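Local coordinates for outer membrane protein Omp121 (Bacteroides thetaiotaomicron, PDB 5FQ8), which belongs to the TonB-dependent receptor family and probably takes up nutrients across the bacterial outer membrane, at residues E193-F198 and I844-N849; W214-D219 and K236-M241. All coordinates share one frame; numbering follows the deposited sequence.

Interaction 1: residues E193-F198 and I844-N849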
loop_
_atom_site.group_PDB
_atom_site.type_symbol
_atom_site.label_atom_id
_atom_site.label_comp_id
_atom_site.label_asym_id
_atom_site.label_seq_id
_atom_site.Cartn_x
_atom_site.Cartn_y
_atom_site.Cartn_z
ATOM N N GLU B 193 -10.781 3.650 -40.829
ATOM C CA GLU B 193 -10.979 4.564 -41.936
ATOM C C GLU B 193 -11.887 5.690 -41.488
ATOM O O GLU B 193 -12.977 5.455 -40.969
ATOM C CB GLU B 193 -11.567 3.836 -43.134
ATOM C CG GLU B 193 -11.812 4.729 -44.313
ATOM C CD GLU B 193 -12.460 4.011 -45.441
ATOM O OE1 GLU B 193 -12.742 2.814 -45.289
ATOM O OE2 GLU B 193 -12.685 4.648 -46.478
ATOM N N PHE B 194 -11.434 6.909 -41.696
ATOM C CA PHE B 194 -12.064 8.090 -41.144
ATOM C C PHE B 194 -12.864 8.830 -42.190
ATOM O O PHE B 194 -12.636 8.697 -43.386
ATOM C CB PHE B 194 -11.018 9.041 -40.575
ATOM C CG PHE B 194 -10.221 8.452 -39.483
ATOM C CD1 PHE B 194 -10.827 8.102 -38.295
ATOM C CD2 PHE B 194 -8.869 8.240 -39.634
ATOM C CE1 PHE B 194 -10.102 7.548 -37.283
ATOM C CE2 PHE B 194 -8.137 7.701 -38.614
ATOM C CZ PHE B 194 -8.752 7.347 -37.439
ATOM N N GLN B 195 -13.798 9.626 -41.708
ATOM C CA GLN B 195 -14.473 10.617 -42.515
ATOM C C GLN B 195 -13.627 11.879 -42.508
ATOM O O GLN B 195 -13.100 12.263 -41.476
ATOM C CB GLN B 195 -15.865 10.873 -41.944
ATOM C CG GLN B 195 -16.341 12.298 -42.061
ATOM C CD GLN B 195 -16.044 13.111 -40.839
ATOM O OE1 GLN B 195 -15.763 14.289 -40.937
ATOM N NE2 GLN B 195 -16.107 12.489 -39.678
ATOM N N ASN B 196 -13.466 12.506 -43.647
ATOM C CA ASN B 196 -12.761 13.783 -43.716
ATOM C C ASN B 196 -13.665 14.876 -44.264
ATOM O O ASN B 196 -13.196 15.815 -44.901
ATOM C CB ASN B 196 -11.478 13.695 -44.553
ATOM C CG ASN B 196 -10.395 12.839 -43.898
ATOM O OD1 ASN B 196 -9.783 13.239 -42.909
ATOM N ND2 ASN B 196 -10.127 11.684 -44.476
ATOM N N GLU B 197 -14.966 14.762 -44.025
ATOM C CA GLU B 197 -15.926 15.714 -44.554
ATOM C C GLU B 197 -16.287 16.806 -43.559
ATOM O O GLU B 197 -16.445 17.965 -43.955
ATOM C CB GLU B 197 -17.187 14.971 -44.992
ATOM C CG GLU B 197 -17.999 15.670 -46.059
ATOM C CD GLU B 197 -19.219 14.881 -46.481
ATOM O OE1 GLU B 197 -19.277 13.668 -46.201
ATOM O OE2 GLU B 197 -20.120 15.482 -47.096
ATOM N N PHE B 198 -16.391 16.474 -42.273
ATOM C CA PHE B 198 -16.822 17.412 -41.245
ATOM C C PHE B 198 -15.792 17.474 -40.123
ATOM O O PHE B 198 -15.108 16.496 -39.828
ATOM C CB PHE B 198 -18.188 17.016 -40.680
ATOM C CG PHE B 198 -19.169 16.548 -41.715
ATOM C CD1 PHE B 198 -19.973 17.450 -42.384
ATOM C CD2 PHE B 198 -19.290 15.204 -42.011
ATOM C CE1 PHE B 198 -20.865 17.023 -43.321
ATOM C CE2 PHE B 198 -20.188 14.768 -42.948
ATOM C CZ PHE B 198 -20.976 15.679 -43.604
ATOM N N ILE B 844 -15.979 6.775 -41.156
ATOM C CA ILE B 844 -16.526 7.186 -42.441
ATOM C C ILE B 844 -18.001 6.835 -42.522
ATOM O O ILE B 844 -18.793 7.555 -43.134
ATOM C CB ILE B 844 -15.707 6.548 -43.587
ATOM C CG1 ILE B 844 -16.173 7.067 -44.934
ATOM C CG2 ILE B 844 -15.762 5.043 -43.539
ATOM C CD1 ILE B 844 -15.930 8.526 -45.123
ATOM N N GLN B 845 -18.400 5.742 -41.877
ATOM C CA GLN B 845 -19.810 5.397 -41.826
ATOM C C GLN B 845 -20.672 6.539 -41.313
ATOM O O GLN B 845 -21.801 6.707 -41.780
ATOM C CB GLN B 845 -20.022 4.169 -40.951
ATOM C CG GLN B 845 -19.657 2.873 -41.604
ATOM C CD GLN B 845 -18.205 2.578 -41.500
ATOM O OE1 GLN B 845 -17.417 3.456 -41.225
ATOM N NE2 GLN B 845 -17.837 1.335 -41.719
ATOM N N THR B 846 -20.179 7.335 -40.367
ATOM C CA THR B 846 -21.053 8.347 -39.794
ATOM C C THR B 846 -21.314 9.493 -40.752
ATOM O O THR B 846 -22.140 10.358 -40.443
ATOM C CB THR B 846 -20.484 8.891 -38.481
ATOM O OG1 THR B 846 -19.355 9.724 -38.741
ATOM C CG2 THR B 846 -20.084 7.765 -37.557
ATOM N N ALA B 847 -20.648 9.521 -41.896
ATOM C CA ALA B 847 -20.941 10.523 -42.904
ATOM C C ALA B 847 -22.110 10.120 -43.795
ATOM O O ALA B 847 -22.265 10.674 -44.872
ATOM C CB ALA B 847 -19.690 10.787 -43.736
ATOM N N TYR B 848 -22.978 9.242 -43.296
ATOM C CA TYR B 848 -23.863 8.431 -44.128
ATOM C C TYR B 848 -24.755 9.250 -45.055
ATOM O O TYR B 848 -24.792 9.009 -46.262
ATOM C CB TYR B 848 -24.709 7.542 -43.232
ATOM C CG TYR B 848 -25.987 7.036 -43.838
ATOM C CD1 TYR B 848 -25.975 5.994 -44.736
ATOM C CD2 TYR B 848 -27.209 7.568 -43.466
ATOM C CE1 TYR B 848 -27.124 5.518 -45.267
ATOM C CE2 TYR B 848 -28.360 7.093 -43.993
ATOM C CZ TYR B 848 -28.313 6.067 -44.896
ATOM O OH TYR B 848 -29.472 5.582 -45.445
ATOM N N ASN B 849 -25.536 10.169 -44.527
ATOM C CA ASN B 849 -26.503 10.833 -45.380
ATOM C C ASN B 849 -26.065 12.239 -45.715
ATOM O O ASN B 849 -26.897 13.128 -45.873
ATOM C CB ASN B 849 -27.873 10.826 -44.712
ATOM C CG ASN B 849 -28.994 11.104 -45.673
ATOM O OD1 ASN B 849 -29.358 10.255 -46.463
ATOM N ND2 ASN B 849 -29.562 12.294 -45.598
#
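Ile-844 and Ala-847 pack against Gln-195 and its neighbours where two loops of a TonB-dependent beta-barrel receptor meet. Residues 193-198 lie in the loop after the first barrel strand, 177-188. Residues 844-849 begin with a short 3-10 segment and lie 646 residues further along the chain. One backbone bond joins them: Ile-844 N donates to Glu-193 O over 3.3 Å, with an N-H...O angle of 151°. Ile-844 has the most surface buried. Its CG1 is anti to the backbone N (chi1 -175°), which carries Ile-844 CD1 over the backbone of the other loop, 3.6 Å from Gln-195 CA. The CG2 branch lies between the backbone N and carbonyl carbon of Ile-844, 3.9 Å from Glu-193 CD. The Glu-193 chain is extended and crosses Ile-844 at a slant. Beyond it, Glu-193 OE1 bonds to a polar side chain of another protein's chain, so this contact lies beside an interface of the complex.

Gln-195 bends at chi2 and lays its CG 4.0 Å from Ala-847 CB. Its OE1 accepts a hydrogen bond from Phe-198 N within the same loop. Glu-197 belongs to a calcium site that also includes Asp-850, and its OE2 forms a salt bridge with Arg-217. The 3-10 turn is closed by Ala-847 N donating to Ile-844 O (3.0 Å). The turn presents the Ala-847 methyl to three side chains. Ala-847 CB lies 3.8 Å from Glu-197 OE1 and meets the edge of the Phe-198 ring, 4.1 Å from Phe-198 CE2.

Interaction 2: residues W214-D219 and K236-M241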
loop_
_atom_site.group_PDB
_atom_site.type_symbol
_atom_site.label_atom_id
_atom_site.label_comp_id
_atom_site.label_asym_id
_atom_site.label_seq_id
_atom_site.Cartn_x
_atom_site.Cartn_y
_atom_site.Cartn_z
ATOM N N TRP B 214 -18.500 16.223 -35.201
ATOM C CA TRP B 214 -19.845 16.481 -35.701
ATOM C C TRP B 214 -20.057 17.966 -35.948
ATOM O O TRP B 214 -21.025 18.537 -35.493
ATOM C CB TRP B 214 -20.889 15.953 -34.730
ATOM C CG TRP B 214 -20.822 14.492 -34.416
ATOM C CD1 TRP B 214 -20.269 13.922 -33.320
ATOM C CD2 TRP B 214 -21.390 13.426 -35.174
ATOM N NE1 TRP B 214 -20.437 12.570 -33.353
ATOM C CE2 TRP B 214 -21.126 12.239 -34.484
ATOM C CE3 TRP B 214 -22.089 13.359 -36.379
ATOM C CZ2 TRP B 214 -21.526 10.998 -34.960
ATOM C CZ3 TRP B 214 -22.492 12.127 -36.848
ATOM C CH2 TRP B 214 -22.213 10.966 -36.143
ATOM N N GLY B 215 -19.145 18.616 -36.657
ATOM C CA GLY B 215 -19.290 20.021 -36.946
ATOM C C GLY B 215 -19.784 20.231 -38.360
ATOM O O GLY B 215 -20.382 19.339 -38.969
ATOM N N PRO B 216 -19.557 21.418 -38.903
ATOM C CA PRO B 216 -19.957 21.693 -40.279
ATOM C C PRO B 216 -19.038 21.040 -41.300
ATOM O O PRO B 216 -17.943 20.558 -41.009
ATOM C CB PRO B 216 -19.891 23.220 -40.366
ATOM C CG PRO B 216 -19.073 23.644 -39.277
ATOM C CD PRO B 216 -19.218 22.646 -38.182
ATOM N N ARG B 217 -19.529 21.022 -42.534
ATOM C CA ARG B 217 -18.730 20.545 -43.650
ATOM C C ARG B 217 -17.567 21.497 -43.873
ATOM O O ARG B 217 -17.705 22.712 -43.726
ATOM C CB ARG B 217 -19.595 20.418 -44.901
ATOM C CG ARG B 217 -18.949 19.629 -46.037
ATOM C CD ARG B 217 -19.955 18.801 -46.842
ATOM N NE ARG B 217 -21.296 19.380 -46.863
ATOM C CZ ARG B 217 -22.401 18.711 -46.557
ATOM N NH1 ARG B 217 -22.315 17.442 -46.219
ATOM N NH2 ARG B 217 -23.586 19.301 -46.604
ATOM N N PHE B 218 -16.409 20.934 -44.198
ATOM C CA PHE B 218 -15.179 21.708 -44.209
ATOM C C PHE B 218 -15.244 22.854 -45.205
ATOM O O PHE B 218 -15.577 22.665 -46.370
ATOM C CB PHE B 218 -14.006 20.803 -44.525
ATOM C CG PHE B 218 -13.507 20.025 -43.343
ATOM C CD1 PHE B 218 -12.951 20.670 -42.256
ATOM C CD2 PHE B 218 -13.574 18.652 -43.330
ATOM C CE1 PHE B 218 -12.493 19.960 -41.177
ATOM C CE2 PHE B 218 -13.114 17.940 -42.250
ATOM C CZ PHE B 218 -12.572 18.598 -41.170
ATOM N N ASP B 219 -14.911 24.046 -44.734
ATOM C CA ASP B 219 -15.051 25.304 -45.448
ATOM C C ASP B 219 -13.757 25.760 -46.083
ATOM O O ASP B 219 -13.769 26.301 -47.185
ATOM C CB ASP B 219 -15.506 26.396 -44.471
ATOM C CG ASP B 219 -16.833 27.005 -44.828
ATOM O OD1 ASP B 219 -17.618 26.358 -45.538
ATOM O OD2 ASP B 219 -17.098 28.137 -44.374
ATOM N N LYS B 236 -7.018 28.758 -37.240
ATOM C CA LYS B 236 -6.506 27.878 -38.276
ATOM C C LYS B 236 -7.562 27.724 -39.357
ATOM O O LYS B 236 -8.756 27.898 -39.094
ATOM C CB LYS B 236 -6.135 26.508 -37.701
ATOM C CG LYS B 236 -7.218 25.479 -37.778
ATOM C CD LYS B 236 -6.744 24.199 -37.145
ATOM C CE LYS B 236 -7.735 23.081 -37.368
ATOM N NZ LYS B 236 -9.066 23.565 -37.866
ATOM N N PRO B 237 -7.162 27.384 -40.576
ATOM C CA PRO B 237 -8.151 27.132 -41.620
ATOM C C PRO B 237 -8.909 25.848 -41.345
ATOM O O PRO B 237 -8.331 24.829 -40.960
ATOM C CB PRO B 237 -7.302 27.021 -42.891
ATOM C CG PRO B 237 -5.972 27.563 -42.534
ATOM C CD PRO B 237 -5.791 27.282 -41.097
ATOM N N TYR B 238 -10.219 25.904 -41.556
ATOM C CA TYR B 238 -11.103 24.783 -41.251
ATOM C C TYR B 238 -11.007 23.766 -42.385
ATOM O O TYR B 238 -11.811 23.737 -43.316
ATOM C CB TYR B 238 -12.521 25.292 -41.033
ATOM C CG TYR B 238 -13.442 24.304 -40.378
ATOM C CD1 TYR B 238 -13.033 23.579 -39.272
ATOM C CD2 TYR B 238 -14.726 24.108 -40.851
ATOM C CE1 TYR B 238 -13.863 22.679 -38.668
ATOM C CE2 TYR B 238 -15.566 23.208 -40.248
ATOM C CZ TYR B 238 -15.123 22.496 -39.155
ATOM O OH TYR B 238 -15.927 21.591 -38.527
ATOM N N VAL B 239 -9.979 22.924 -42.313
ATOM C CA VAL B 239 -9.733 21.911 -43.328
ATOM C C VAL B 239 -9.454 20.593 -42.640
ATOM O O VAL B 239 -9.143 20.544 -41.453
ATOM C CB VAL B 239 -8.555 22.270 -44.258
ATOM C CG1 VAL B 239 -8.854 23.512 -45.048
ATOM C CG2 VAL B 239 -7.302 22.453 -43.462
ATOM N N ALA B 240 -9.546 19.518 -43.404
ATOM C CA ALA B 240 -9.290 18.198 -42.855
ATOM C C ALA B 240 -7.803 17.885 -42.864
ATOM O O ALA B 240 -7.056 18.327 -43.738
ATOM C CB ALA B 240 -10.037 17.130 -43.646
ATOM N N MET B 241 -7.373 17.104 -41.879
ATOM C CA MET B 241 -5.996 16.640 -41.779
ATOM C C MET B 241 -6.024 15.120 -41.756
ATOM O O MET B 241 -5.887 14.503 -40.692
ATOM C CB MET B 241 -5.318 17.208 -40.542
ATOM C CG MET B 241 -5.258 18.693 -40.531
ATOM S SD MET B 241 -3.707 19.172 -39.849
ATOM C CE MET B 241 -3.811 20.934 -39.814
#
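Tyr-238 OH donates a weak hydrogen bond to Pro-216 O at 3.4 Å. The same hydroxyl packs on the proline ring, and Pro-216 CG lies 3.7 Å from Tyr-238 CE2. The two side chains cross at about a right angle. Tyr-238 gives the most surface to the contact. With chi1 at -165° the ring swings away from the backbone N and runs along the loop 214-219 from Asp-219 to Pro-216.

Phe-218 meets this ring in an edge-to-face pair. The centroids are 5.0 Å apart and the planes stand at 53°, so the T-shape is tilted. Phe-218 CD1 sits above the centre of the Tyr-238 face. Phe-218 also touches the backbone that follows the tyrosine. Tyr-238 O lies at the edge of the Phe-218 ring, 3.4 Å from Phe-218 CD1. One face of the Phe-218 ring is covered by Ala-240, with Ala-240 N over the centre and Ala-240 CB 3.5 Å from Phe-218 CE2.

Tyr-238 is the centre of an inverse gamma turn, closed by a weak bond from Val-239 N to Pro-237 O (2.9 Å). The turn comes directly after strand 232-237, the middle strand of a small antiparallel sheet. Tyr-238 reaches Gln-223 on the edge strand 222-225 of that sheet. At the far end of the loop 214-219, Trp-214 packs on Ile-883 and Tyr-884 of helix 880-889.

In the fold
The two interactions lie on the same side of the chain's centre, with their own centres 13 Å apart. Along the chain the order is 193-198, 214-219, 236-241, 844-849, so both partners of interaction 2 fall between those of interaction 1. Interaction 2 is local and folds a loop back beside the strand 232-237. Interaction 1 is long-range and brings the loop after strand 177-188 against the loop after helix 832-839. The two touch directly: Phe-218 N lies 3.0 Å from Glu-197 O, a probable hydrogen bond. Together they join early and late loops beside a calcium site, next to other protein chains of the complex.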